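Side-chain contacts in oxidoreductase, iron/ascorbate family (Shewanella oneidensis, PDB 3ON7), which probably uses iron(II) and O2 to convert 2-oxoglutarate to ethylene, or to succinate while oxidising L-arginine: residues B[27-32]-B[202-207]; B[107-112]-B[150-155]; B[111-116]-B[248-253]; B[115-120]-B[178-183]; B[135-138]-B[142-145]. All blocks are in the same frame, centred on the assembly; numbering follows the deposited sequence. Where two conformers were deposited one is given.

Interaction 1: B[27-32]-B[202-207]; sequences FGVLSN and DVPSDF
Val203 comes first along the loop 202-207 to meet strand 27-31: its CG1, anti to the backbone N (chi1 -174°), abuts Val29 CG2 at 3.8 Å, the two branched side chains crossing at a slant. Val203 also packs on Leu191 and Val193 of the smaller sheet, so Val29 adds to an apolar cluster there. Pro204 follows and touches the same valine twice. Its ring carbon CD lies a loose 4.5 Å from Val29 CG2, and its carbonyl O stands 4.0 Å from Val29 CG1; that oxygen has its polar partner in Asn209 ND2. Ser205 turns its side chain from the strand and back onto its own loop, where OG donates to Val203 O (2.8 Å), approaching from 45° above the carbonyl plane. This bond links Ser205 back to Val203, on either side of Pro204. At Asp206 the loop is held by a bond from its backbone O to Thr185 OG1, before it enters strand 210-214, the neighbour of 27-31. The contact thus fills one end of the space between the large and small sheets of a double-stranded beta-helix (jelly roll), the core fold of 2-oxoglutarate/iron(II) oxygenases.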
# COMPACT_ATOMS: atom_id res chain seq x y z
N PHE B 27 -24.84 -20.61 0.26
CA PHE B 27 -24.91 -20.52 1.71
C PHE B 27 -25.38 -21.83 2.33
O PHE B 27 -26.12 -22.60 1.71
CB PHE B 27 -25.89 -19.42 2.14
CG PHE B 27 -25.27 -18.06 2.26
CD1 PHE B 27 -24.82 -17.38 1.12
CD2 PHE B 27 -25.14 -17.45 3.50
CE1 PHE B 27 -24.25 -16.15 1.23
CE2 PHE B 27 -24.57 -16.21 3.61
CZ PHE B 27 -24.13 -15.55 2.48
N GLY B 28 -24.97 -22.04 3.58
CA GLY B 28 -25.40 -23.19 4.36
C GLY B 28 -25.58 -22.75 5.79
O GLY B 28 -24.81 -21.95 6.29
N VAL B 29 -26.62 -23.26 6.45
CA VAL B 29 -26.92 -22.88 7.83
C VAL B 29 -26.81 -24.13 8.70
O VAL B 29 -27.45 -25.12 8.41
CB VAL B 29 -28.34 -22.29 7.89
CG1 VAL B 29 -28.71 -21.91 9.31
CG2 VAL B 29 -28.48 -21.11 6.96
N LEU B 30 -25.97 -24.10 9.74
CA LEU B 30 -25.81 -25.25 10.63
C LEU B 30 -26.29 -24.95 12.04
O LEU B 30 -25.87 -23.95 12.63
CB LEU B 30 -24.35 -25.69 10.70
CG LEU B 30 -23.77 -26.44 9.52
CD1 LEU B 30 -22.28 -26.68 9.77
CD2 LEU B 30 -24.50 -27.73 9.27
N SER B 31 -27.14 -25.82 12.59
CA SER B 31 -27.48 -25.77 14.02
C SER B 31 -26.75 -26.87 14.80
O SER B 31 -26.21 -27.82 14.21
CB SER B 31 -28.98 -25.89 14.24
OG SER B 31 -29.38 -27.24 14.32
N ASN B 32 -26.72 -26.72 16.13
CA ASN B 32 -26.11 -27.71 17.02
C ASN B 32 -24.70 -28.10 16.59
O ASN B 32 -24.38 -29.28 16.53
CB ASN B 32 -27.00 -28.95 17.08
CG ASN B 32 -28.34 -28.64 17.67
OD1 ASN B 32 -29.29 -28.34 16.95
ND2 ASN B 32 -28.43 -28.68 18.99
N ASP B 202 -34.35 -14.94 3.40
CA ASP B 202 -34.01 -14.74 4.80
C ASP B 202 -33.22 -15.93 5.35
O ASP B 202 -33.50 -17.08 5.04
CB ASP B 202 -35.28 -14.53 5.64
CG ASP B 202 -35.98 -13.19 5.34
OD1 ASP B 202 -35.33 -12.12 5.41
OD2 ASP B 202 -37.19 -13.22 5.03
N VAL B 203 -32.21 -15.62 6.15
CA VAL B 203 -31.37 -16.63 6.76
C VAL B 203 -31.84 -16.82 8.20
O VAL B 203 -31.91 -15.85 8.94
CB VAL B 203 -29.89 -16.21 6.77
CG1 VAL B 203 -29.04 -17.35 7.28
CG2 VAL B 203 -29.45 -15.78 5.37
N PRO B 204 -32.23 -18.05 8.57
CA PRO B 204 -32.62 -18.32 9.96
C PRO B 204 -31.46 -18.02 10.88
O PRO B 204 -30.40 -18.61 10.73
CB PRO B 204 -32.95 -19.81 9.96
CG PRO B 204 -33.20 -20.16 8.52
CD PRO B 204 -32.44 -19.21 7.68
N SER B 205 -31.65 -17.08 11.80
CA SER B 205 -30.56 -16.51 12.57
C SER B 205 -30.69 -16.75 14.07
O SER B 205 -30.21 -15.95 14.86
CB SER B 205 -30.48 -15.01 12.27
OG SER B 205 -30.25 -14.79 10.88
N ASP B 206 -31.31 -17.86 14.45
CA ASP B 206 -31.46 -18.25 15.87
C ASP B 206 -30.11 -18.39 16.57
O ASP B 206 -29.10 -18.67 15.93
CB ASP B 206 -32.18 -19.59 15.98
CG ASP B 206 -33.55 -19.58 15.30
OD1 ASP B 206 -33.62 -19.79 14.06
OD2 ASP B 206 -34.54 -19.34 16.02
N PHE B 207 -30.10 -18.19 17.89
CA PHE B 207 -28.91 -18.47 18.70
C PHE B 207 -28.51 -19.89 18.40
O PHE B 207 -29.36 -20.74 18.20
CB PHE B 207 -29.22 -18.37 20.20
CG PHE B 207 -29.45 -16.97 20.69
CD1 PHE B 207 -28.37 -16.13 20.96
CD2 PHE B 207 -30.74 -16.51 20.93
CE1 PHE B 207 -28.58 -14.84 21.43
CE2 PHE B 207 -30.96 -15.22 21.41
CZ PHE B 207 -29.88 -14.38 21.66

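Interaction 2: B[107-112]-B[150-155]; sequences LAYYEK and TLLRIL
A water links Tyr110 OH (2.6 Å from the water O) to the backbone carbonyl of Thr150 (2.5 Å from the water O to Thr150 O), bridging helix 103-126 and the start of strand 151-157. The helix is the long one that lies against the large sheet of the double-stranded beta-helix, and this strand belongs to that sheet. Tyr110 gets to the water because its CG is anti to the backbone N (chi1 -179°), which swings the ring off the side of the helix and down beside the strand. On the way its hydroxyl passes close to the methyl of Thr150, OH to CG2 3.4 Å, while ring atom CE2 is 3.8 Å from the same CG2. The polar end of that threonine is employed elsewhere: OG1 is bonded to His253 N, just past the end of neighbouring strand 245-252, a bond that probably helps keep the methyl CG2 on the tyrosine side. Further up the ring, Tyr110 CD2 meets Leu152 CB at 4.2 Å, edge on, the two side chains running past each other in opposite senses. Without the ring and hydroxyl of Tyr110, as with an alanine here, the water is likely to lose its partner on the helix and a gap to open beside Thr150 CG2 and Leu152 CB. Leu152 is shared between the two tyrosines and also packs on Leu250 of the next strand, whereas Tyr109 leans on Ile43 of helix 37-51. Tyr109 and Leu152 meet at roughly a right angle, with Leu152 CD2 in the plane of the ring, 3.9 Å from Tyr109 CD2.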
# COMPACT_ATOMS: atom_id res chain seq x y z
N LEU B 107 -8.64 -16.25 20.63
CA LEU B 107 -7.82 -17.22 19.91
C LEU B 107 -8.33 -18.67 20.08
O LEU B 107 -8.16 -19.48 19.18
CB LEU B 107 -6.33 -17.09 20.29
CG LEU B 107 -5.67 -15.76 19.90
CD1 LEU B 107 -4.19 -15.75 20.24
CD2 LEU B 107 -5.88 -15.44 18.41
N ALA B 108 -8.93 -19.01 21.21
CA ALA B 108 -9.57 -20.31 21.36
C ALA B 108 -10.73 -20.40 20.37
O ALA B 108 -10.91 -21.42 19.72
CB ALA B 108 -10.06 -20.54 22.79
N TYR B 109 -11.49 -19.32 20.22
CA TYR B 109 -12.58 -19.32 19.24
C TYR B 109 -12.05 -19.45 17.80
O TYR B 109 -12.55 -20.26 17.02
CB TYR B 109 -13.49 -18.09 19.37
CG TYR B 109 -14.51 -18.07 18.26
CD1 TYR B 109 -15.67 -18.82 18.35
CD2 TYR B 109 -14.30 -17.34 17.08
CE1 TYR B 109 -16.60 -18.83 17.34
CE2 TYR B 109 -15.23 -17.35 16.06
CZ TYR B 109 -16.37 -18.11 16.20
OH TYR B 109 -17.30 -18.15 15.19
N TYR B 110 -11.06 -18.63 17.46
CA TYR B 110 -10.39 -18.68 16.14
C TYR B 110 -9.93 -20.09 15.80
O TYR B 110 -10.09 -20.56 14.66
CB TYR B 110 -9.18 -17.74 16.15
CG TYR B 110 -8.39 -17.65 14.84
CD1 TYR B 110 -7.37 -18.56 14.54
CD2 TYR B 110 -8.62 -16.61 13.94
CE1 TYR B 110 -6.64 -18.46 13.34
CE2 TYR B 110 -7.90 -16.50 12.75
CZ TYR B 110 -6.91 -17.41 12.46
OH TYR B 110 -6.20 -17.27 11.27
N GLU B 111 -9.34 -20.77 16.78
CA GLU B 111 -8.80 -22.11 16.59
C GLU B 111 -9.97 -23.06 16.33
O GLU B 111 -9.94 -23.85 15.38
CB GLU B 111 -7.98 -22.55 17.83
CG GLU B 111 -7.45 -23.98 17.81
CD GLU B 111 -6.70 -24.37 19.10
N LYS B 112 -11.02 -22.94 17.16
CA LYS B 112 -12.17 -23.84 17.08
C LYS B 112 -12.98 -23.63 15.80
O LYS B 112 -13.55 -24.57 15.27
CB LYS B 112 -13.06 -23.68 18.31
CG LYS B 112 -12.45 -24.28 19.60
CD LYS B 112 -13.34 -24.04 20.83
CE LYS B 112 -13.08 -25.06 21.95
NZ LYS B 112 -12.07 -24.62 22.97
N THR B 150 -6.13 -15.15 6.97
CA THR B 150 -7.45 -15.42 7.54
C THR B 150 -7.70 -14.38 8.63
O THR B 150 -6.82 -14.14 9.46
CB THR B 150 -7.61 -16.86 8.06
OG1 THR B 150 -7.82 -17.71 6.94
CG2 THR B 150 -8.81 -17.00 9.05
N LEU B 151 -8.88 -13.77 8.57
CA LEU B 151 -9.24 -12.61 9.40
C LEU B 151 -10.50 -12.86 10.22
O LEU B 151 -11.52 -13.25 9.68
CB LEU B 151 -9.48 -11.39 8.49
CG LEU B 151 -10.26 -10.20 9.03
CD1 LEU B 151 -9.47 -9.54 10.13
CD2 LEU B 151 -10.56 -9.20 7.89
N LEU B 152 -10.43 -12.62 11.52
CA LEU B 152 -11.60 -12.61 12.40
C LEU B 152 -11.90 -11.14 12.70
O LEU B 152 -11.10 -10.46 13.30
CB LEU B 152 -11.33 -13.43 13.67
CG LEU B 152 -12.38 -13.47 14.77
CD1 LEU B 152 -13.75 -13.80 14.22
CD2 LEU B 152 -11.97 -14.47 15.84
N ARG B 153 -13.02 -10.67 12.18
CA ARG B 153 -13.43 -9.28 12.18
C ARG B 153 -14.55 -9.21 13.22
O ARG B 153 -15.54 -9.93 13.13
CB ARG B 153 -13.93 -8.98 10.76
CG ARG B 153 -14.36 -7.58 10.43
CD ARG B 153 -14.49 -7.32 8.89
NE ARG B 153 -14.25 -5.90 8.62
CZ ARG B 153 -15.11 -5.02 8.11
NH1 ARG B 153 -16.33 -5.35 7.70
NH2 ARG B 153 -14.72 -3.77 7.97
N ILE B 154 -14.36 -8.41 14.26
CA ILE B 154 -15.38 -8.25 15.30
C ILE B 154 -16.07 -6.91 15.06
O ILE B 154 -15.45 -5.86 15.22
CB ILE B 154 -14.75 -8.33 16.69
CG1 ILE B 154 -13.96 -9.63 16.78
CG2 ILE B 154 -15.84 -8.23 17.84
CD1 ILE B 154 -13.38 -9.96 18.12
N LEU B 155 -17.34 -6.97 14.63
CA LEU B 155 -18.10 -5.78 14.26
C LEU B 155 -19.00 -5.32 15.40
O LEU B 155 -19.63 -6.15 16.07
CB LEU B 155 -18.97 -6.06 13.03
CG LEU B 155 -18.22 -5.98 11.70
CD1 LEU B 155 -18.35 -4.59 11.12
CD2 LEU B 155 -16.75 -6.34 11.87
O HOH W 1 -4.74 -15.32 10.26

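Interaction 3: B[111-116]-B[248-253]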
# COMPACT_ATOMS: atom_id res chain seq x y z
N GLU B 111 -9.34 -20.77 16.78
CA GLU B 111 -8.80 -22.11 16.59
C GLU B 111 -9.97 -23.06 16.33
O GLU B 111 -9.94 -23.85 15.38
CB GLU B 111 -7.98 -22.55 17.83
CG GLU B 111 -7.45 -23.98 17.81
CD GLU B 111 -6.70 -24.37 19.10
N LYS B 112 -11.02 -22.94 17.16
CA LYS B 112 -12.17 -23.84 17.08
C LYS B 112 -12.98 -23.63 15.80
O LYS B 112 -13.55 -24.57 15.27
CB LYS B 112 -13.06 -23.68 18.31
CG LYS B 112 -12.45 -24.28 19.60
CD LYS B 112 -13.34 -24.04 20.83
CE LYS B 112 -13.08 -25.06 21.95
NZ LYS B 112 -12.07 -24.62 22.97
N ALA B 113 -13.04 -22.38 15.33
CA ALA B 113 -13.79 -22.07 14.14
C ALA B 113 -13.03 -22.47 12.89
O ALA B 113 -13.64 -22.87 11.89
CB ALA B 113 -14.16 -20.58 14.11
N ASN B 114 -11.70 -22.35 12.93
CA ASN B 114 -10.87 -22.87 11.86
C ASN B 114 -11.00 -24.39 11.76
O ASN B 114 -11.06 -24.92 10.66
CB ASN B 114 -9.40 -22.47 12.06
CG ASN B 114 -9.05 -21.18 11.35
OD1 ASN B 114 -8.74 -21.18 10.16
ND2 ASN B 114 -9.11 -20.06 12.08
N THR B 115 -11.08 -25.07 12.91
CA THR B 115 -11.29 -26.53 12.93
C THR B 115 -12.64 -26.89 12.29
O THR B 115 -12.67 -27.75 11.41
CB THR B 115 -11.17 -27.12 14.36
OG1 THR B 115 -9.83 -26.93 14.84
CG2 THR B 115 -11.53 -28.65 14.39
N LEU B 116 -13.72 -26.20 12.66
CA LEU B 116 -15.01 -26.48 12.00
C LEU B 116 -14.93 -26.18 10.51
O LEU B 116 -15.39 -26.97 9.70
CB LEU B 116 -16.17 -25.70 12.64
CG LEU B 116 -17.61 -25.91 12.13
CD1 LEU B 116 -18.05 -27.36 12.24
CD2 LEU B 116 -18.61 -25.00 12.88
N LEU B 248 -19.37 -11.68 14.60
CA LEU B 248 -18.02 -12.25 14.58
C LEU B 248 -17.68 -13.00 13.27
O LEU B 248 -17.21 -14.13 13.30
CB LEU B 248 -17.88 -13.21 15.76
CG LEU B 248 -18.25 -12.69 17.14
CD1 LEU B 248 -18.37 -13.86 18.10
CD2 LEU B 248 -17.25 -11.68 17.63
N PRO B 249 -17.90 -12.38 12.12
CA PRO B 249 -17.61 -13.14 10.90
C PRO B 249 -16.13 -13.52 10.84
O PRO B 249 -15.30 -12.69 11.16
CB PRO B 249 -17.94 -12.16 9.78
CG PRO B 249 -17.70 -10.83 10.38
CD PRO B 249 -18.17 -10.97 11.82
N LEU B 250 -15.83 -14.76 10.47
CA LEU B 250 -14.44 -15.21 10.27
C LEU B 250 -14.25 -15.46 8.77
O LEU B 250 -14.93 -16.29 8.19
CB LEU B 250 -14.15 -16.50 11.03
CG LEU B 250 -12.76 -17.12 10.77
CD1 LEU B 250 -11.66 -16.20 11.39
CD2 LEU B 250 -12.65 -18.52 11.27
N PHE B 251 -13.33 -14.71 8.15
CA PHE B 251 -13.06 -14.81 6.71
C PHE B 251 -11.87 -15.72 6.45
O PHE B 251 -10.72 -15.35 6.73
CB PHE B 251 -12.85 -13.42 6.13
CG PHE B 251 -14.07 -12.53 6.28
CD1 PHE B 251 -15.07 -12.52 5.30
CD2 PHE B 251 -14.24 -11.75 7.41
CE1 PHE B 251 -16.21 -11.74 5.45
CE2 PHE B 251 -15.36 -10.95 7.55
CZ PHE B 251 -16.35 -10.95 6.58
N LEU B 252 -12.14 -16.93 5.96
CA LEU B 252 -11.08 -17.92 5.71
C LEU B 252 -10.49 -17.56 4.35
O LEU B 252 -11.23 -17.51 3.36
CB LEU B 252 -11.61 -19.38 5.72
CG LEU B 252 -12.03 -20.06 7.04
CD1 LEU B 252 -10.94 -20.01 8.05
CD2 LEU B 252 -13.31 -19.48 7.64
N HIS B 253 -9.20 -17.23 4.31
CA HIS B 253 -8.51 -16.84 3.09
C HIS B 253 -7.47 -17.91 2.78
O HIS B 253 -6.77 -18.36 3.67
CB HIS B 253 -7.77 -15.52 3.24
CG HIS B 253 -8.63 -14.29 3.22
ND1 HIS B 253 -8.67 -13.42 2.15
CD2 HIS B 253 -9.44 -13.76 4.17
CE1 HIS B 253 -9.49 -12.42 2.43
NE2 HIS B 253 -9.97 -12.60 3.65
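Ala113 and Leu250 make the snug apolar part of this contact: the alanine CB, pointing at the sheet, rests 3.8 Å from Leu250 CD2. The leucine reaches it because its CG is anti to the backbone N (chi1 175°), which sends the side chain from the strand toward the helix. The axes of 111-116 and 250-252 come within 10.3 Å and cross at -49°, and the small alanine probably allows the leucine end to come up to the helix. Next to it, Asn114 brings its amide alongside the leucine methyls. ND2 is 3.9 Å from Leu250 CD2, the two side chains crossing at about a right angle. Past Leu252 the asparagine runs in the opposite sense, and OD1 is only 3.3 Å from Leu252 CD1, a close approach of a polar atom to a methyl. The amide is not adrift among these methyls, since ND2 is hydrogen-bonded to Tyr110 O one turn earlier in the helix, and this probably fixes which end faces which leucine. Asn114 is nevertheless partly exposed, at the border of the contact. Beyond it the helix has its solvent side, where Glu111, Lys112 and Thr115 are exposed and add nothing to the packing on the strand. On the sheet side, Leu250 leans on Leu152 and Leu252 on Ile180 and Val182, making an aliphatic layer. A long amphipathic helix bedded on the large sheet in this way is characteristic of the jelly-roll oxygenase fold.

Interaction 4: B[115-120]-B[178-183]; sequences TLASEL and NLITVL
Two torsions aim strand 180-184 at Ala117. In Ile180 the CG1 branch sits between the backbone N and the carbonyl carbon (chi1 59°), a crowded position, and from there the chain runs on extended to put CD1 against the helix; in Val182 it is CG2, anti to the carbonyl carbon, that faces the alanine CB. This is helix-on-sheet packing within the double-stranded beta-helix, where helix 103-126 lies across the large sheet. Ala117 CB is met by both residues, Ile180 CD1 at 3.9 Å and Val182 CG2 at 4.0 Å, so the one methyl rests against two side chains that come from the same face of the strand. Ile180 CD1 also approaches the backbone of the helix, 3.9 Å from Ala117 O. Ala117 further touches Leu252 on the adjoining strand, and Leu116 and Leu120, flanking it on the helix, pack on Ile210 and Ile212, all of which extends the apolar layer over the neighbouring strands. On the other face of the strand Thr181 is polar: its OG1 is bonded to Asp176 OD2; with His174 and His231, Asp176 surrounds a vacant point that is probably the iron site of the family. Thr181 would therefore probably help to place a first-shell residue, and Asn178 probably steadies Thr181 in turn. The amide nitrogen of Asn178, which is also bonded to Leu252 O, donates to that hydroxyl almost straight: Asn178 ND2 to Thr181 OG1 is 2.9 Å with an angle at the hydrogen of 168°, and the oxygen lies 2° from the amide plane.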
# COMPACT_ATOMS: atom_id res chain seq x y z
N THR B 115 -11.08 -25.07 12.91
CA THR B 115 -11.29 -26.53 12.93
C THR B 115 -12.64 -26.89 12.29
O THR B 115 -12.67 -27.75 11.41
CB THR B 115 -11.17 -27.12 14.36
OG1 THR B 115 -9.83 -26.93 14.84
CG2 THR B 115 -11.53 -28.65 14.39
N LEU B 116 -13.72 -26.20 12.66
CA LEU B 116 -15.01 -26.48 12.00
C LEU B 116 -14.93 -26.18 10.51
O LEU B 116 -15.39 -26.97 9.70
CB LEU B 116 -16.17 -25.70 12.64
CG LEU B 116 -17.61 -25.91 12.13
CD1 LEU B 116 -18.05 -27.36 12.24
CD2 LEU B 116 -18.61 -25.00 12.88
N ALA B 117 -14.33 -25.04 10.14
CA ALA B 117 -14.30 -24.65 8.72
C ALA B 117 -13.51 -25.66 7.89
O ALA B 117 -13.81 -25.92 6.73
CB ALA B 117 -13.74 -23.23 8.54
N SER B 118 -12.50 -26.24 8.53
CA SER B 118 -11.66 -27.25 7.92
C SER B 118 -12.44 -28.54 7.70
O SER B 118 -12.34 -29.16 6.64
CB SER B 118 -10.44 -27.47 8.79
OG SER B 118 -9.39 -28.03 8.04
N GLU B 119 -13.24 -28.94 8.69
CA GLU B 119 -14.12 -30.10 8.50
C GLU B 119 -15.12 -29.82 7.39
O GLU B 119 -15.38 -30.67 6.56
CB GLU B 119 -14.87 -30.47 9.78
CG GLU B 119 -15.82 -31.69 9.63
CD GLU B 119 -16.72 -31.93 10.85
OE1 GLU B 119 -16.87 -31.04 11.70
OE2 GLU B 119 -17.30 -33.02 10.95
N LEU B 120 -15.68 -28.61 7.38
CA LEU B 120 -16.67 -28.24 6.37
C LEU B 120 -16.07 -28.23 4.96
O LEU B 120 -16.73 -28.63 3.99
CB LEU B 120 -17.27 -26.86 6.69
CG LEU B 120 -18.07 -26.73 8.00
CD1 LEU B 120 -18.62 -25.30 8.11
CD2 LEU B 120 -19.20 -27.79 8.11
N ASN B 178 -13.16 -14.19 -0.40
CA ASN B 178 -12.27 -15.23 0.15
C ASN B 178 -12.76 -16.65 -0.16
O ASN B 178 -13.54 -16.85 -1.10
CB ASN B 178 -12.10 -14.99 1.64
CG ASN B 178 -13.42 -14.83 2.35
OD1 ASN B 178 -14.08 -13.83 2.16
ND2 ASN B 178 -13.84 -15.85 3.09
N LEU B 179 -12.26 -17.65 0.58
CA LEU B 179 -12.60 -19.05 0.31
C LEU B 179 -13.95 -19.39 0.88
O LEU B 179 -14.89 -19.64 0.13
CB LEU B 179 -11.53 -20.01 0.82
CG LEU B 179 -11.57 -21.39 0.14
CD1 LEU B 179 -11.19 -21.30 -1.32
CD2 LEU B 179 -10.67 -22.38 0.86
N ILE B 180 -14.06 -19.42 2.21
CA ILE B 180 -15.36 -19.47 2.88
C ILE B 180 -15.36 -18.54 4.07
O ILE B 180 -14.32 -18.23 4.64
CB ILE B 180 -15.80 -20.89 3.36
CG1 ILE B 180 -14.80 -21.50 4.34
CG2 ILE B 180 -16.02 -21.83 2.17
CD1 ILE B 180 -15.32 -22.76 5.02
N THR B 181 -16.57 -18.14 4.44
CA THR B 181 -16.79 -17.30 5.59
C THR B 181 -17.71 -18.01 6.58
O THR B 181 -18.58 -18.74 6.17
CB THR B 181 -17.37 -15.98 5.12
OG1 THR B 181 -16.43 -15.38 4.22
CG2 THR B 181 -17.67 -15.06 6.32
N VAL B 182 -17.49 -17.81 7.88
CA VAL B 182 -18.19 -18.55 8.93
C VAL B 182 -18.73 -17.56 9.98
O VAL B 182 -17.96 -16.81 10.57
CB VAL B 182 -17.18 -19.50 9.61
CG1 VAL B 182 -17.76 -20.07 10.91
CG2 VAL B 182 -16.72 -20.58 8.63
N LEU B 183 -20.05 -17.54 10.20
CA LEU B 183 -20.66 -16.52 11.08
C LEU B 183 -21.74 -17.07 12.04
O LEU B 183 -22.82 -17.45 11.59
CB LEU B 183 -21.27 -15.40 10.23
CG LEU B 183 -22.14 -14.35 10.94
CD1 LEU B 183 -21.30 -13.38 11.74
CD2 LEU B 183 -22.97 -13.59 9.92

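Interaction 5: B[135-138]-B[142-145]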
# COMPACT_ATOMS: atom_id res chain seq x y z
N LYS B 135 -10.28 -30.02 -10.10
CA LYS B 135 -9.93 -28.61 -10.29
C LYS B 135 -9.20 -27.99 -9.09
O LYS B 135 -8.52 -26.99 -9.23
CB LYS B 135 -11.18 -27.80 -10.62
CG LYS B 135 -11.77 -28.16 -11.97
CD LYS B 135 -12.88 -27.18 -12.38
CE LYS B 135 -13.59 -27.64 -13.66
NZ LYS B 135 -12.63 -27.92 -14.76
N PHE B 136 -9.32 -28.61 -7.92
CA PHE B 136 -8.68 -28.09 -6.72
C PHE B 136 -7.21 -28.47 -6.74
O PHE B 136 -6.88 -29.65 -6.82
CB PHE B 136 -9.35 -28.65 -5.47
CG PHE B 136 -10.84 -28.44 -5.42
CD1 PHE B 136 -11.44 -27.33 -5.99
CD2 PHE B 136 -11.65 -29.36 -4.77
CE1 PHE B 136 -12.82 -27.15 -5.92
CE2 PHE B 136 -13.01 -29.19 -4.70
CZ PHE B 136 -13.60 -28.08 -5.27
N SER B 137 -6.33 -27.48 -6.70
CA SER B 137 -4.89 -27.73 -6.87
C SER B 137 -4.28 -28.46 -5.68
O SER B 137 -3.34 -29.22 -5.82
CB SER B 137 -4.15 -26.41 -7.11
OG SER B 137 -4.29 -25.53 -6.00
N ILE B 138 -4.79 -28.18 -4.49
CA ILE B 138 -4.41 -28.94 -3.31
C ILE B 138 -5.70 -29.17 -2.57
O ILE B 138 -6.69 -28.55 -2.89
CB ILE B 138 -3.34 -28.21 -2.45
CG1 ILE B 138 -3.84 -26.85 -1.96
CG2 ILE B 138 -2.06 -28.01 -3.25
CD1 ILE B 138 -2.86 -26.16 -0.99
N GLU B 142 -6.16 -27.72 3.13
CA GLU B 142 -4.76 -27.34 3.15
C GLU B 142 -4.57 -25.89 2.73
O GLU B 142 -3.57 -25.29 3.09
CB GLU B 142 -3.91 -28.23 2.23
CG GLU B 142 -3.41 -29.49 2.88
CD GLU B 142 -2.56 -30.33 1.92
OE1 GLU B 142 -1.69 -29.75 1.21
OE2 GLU B 142 -2.79 -31.56 1.90
N MSE B 143 -5.54 -25.35 1.97
CA MSE B 143 -5.51 -23.96 1.51
C MSE B 143 -5.55 -22.96 2.66
O MSE B 143 -5.03 -21.87 2.53
CB MSE B 143 -6.68 -23.65 0.55
CG MSE B 143 -6.62 -24.41 -0.77
SE MSE B 143 -8.05 -23.99 -2.00
CE MSE B 143 -7.38 -24.98 -3.55
N ILE B 144 -6.19 -23.33 3.77
CA ILE B 144 -6.38 -22.41 4.91
C ILE B 144 -5.59 -22.78 6.17
O ILE B 144 -5.58 -22.04 7.16
CB ILE B 144 -7.88 -22.28 5.31
CG1 ILE B 144 -8.44 -23.59 5.87
CG2 ILE B 144 -8.73 -21.81 4.13
CD1 ILE B 144 -9.61 -23.34 6.86
N ALA B 145 -4.95 -23.95 6.17
CA ALA B 145 -4.18 -24.35 7.36
C ALA B 145 -3.09 -23.30 7.61
O ALA B 145 -2.24 -23.11 6.77
CB ALA B 145 -3.55 -25.71 7.14
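Ile138 and Met143 face each other across a short loop-to-helix turn: the chain leaving helix 130-133 passes through 135-138 and folds directly into the short, weakly bonded helix 140-144, so residues only a few positions apart in sequence pack together. The apolar contacts centre on Ile138. Its CG1, lying between the backbone N and the carbonyl carbon (chi1 60°), comes within 3.9 Å of Met143 CG, the two side chains meeting aslant. From CG1 the side chain extends to CD1, which lies beside the helix at Glu142 and Met143, 4.0 Å from Glu142 CB and 4.1 Å from the backbone N of Met143. Glu142 thus offers its aliphatic root to the isoleucine, and the residue as a whole is exposed. A second group of contacts sets the terminal methyl of Met143 among polar atoms. This residue is selenomethionine, and its chain is stretched out beyond CG, running back along the loop toward Ser137. Hydrogen bonds hold the two segments to a third part of the chain and not to each other: Ser137 OG is bonded to Val259 O, and Met143 bonds through its backbone to His255. The 255-259 part of the chain thus bonds to both segments, and Val258 packs on the Met143 side chain. Where that side chain ends, its methyl carbon CE lies 3.7 Å from the backbone O of Ile138 and 4.0 Å from Ser137 OG, van der Waals neighbours of a nonpolar tip.

Interactions 2, 3 and 4 follow one another along helix 103-126 as it lies on the large sheet, meeting neighbouring strands: 151-157, 245-252 and 180-184. Interaction 3 sits between the others, centre to centre about 6 Å from each. All three are buried, but aromatic rings and a bridging water mark interaction 2, an amide among leucines interaction 3, and purely aliphatic packing interaction 4. Interaction 1, also buried, belongs to another part of the same sheet and touches interaction 4 through Leu30 CD1 and Leu120 CD2, 3.7 Å apart. Interaction 5 is the peripheral one, partly exposed and local in sequence, yet Ile144 reaches inward to Leu252 of interaction 3 and Leu179 of interaction 4.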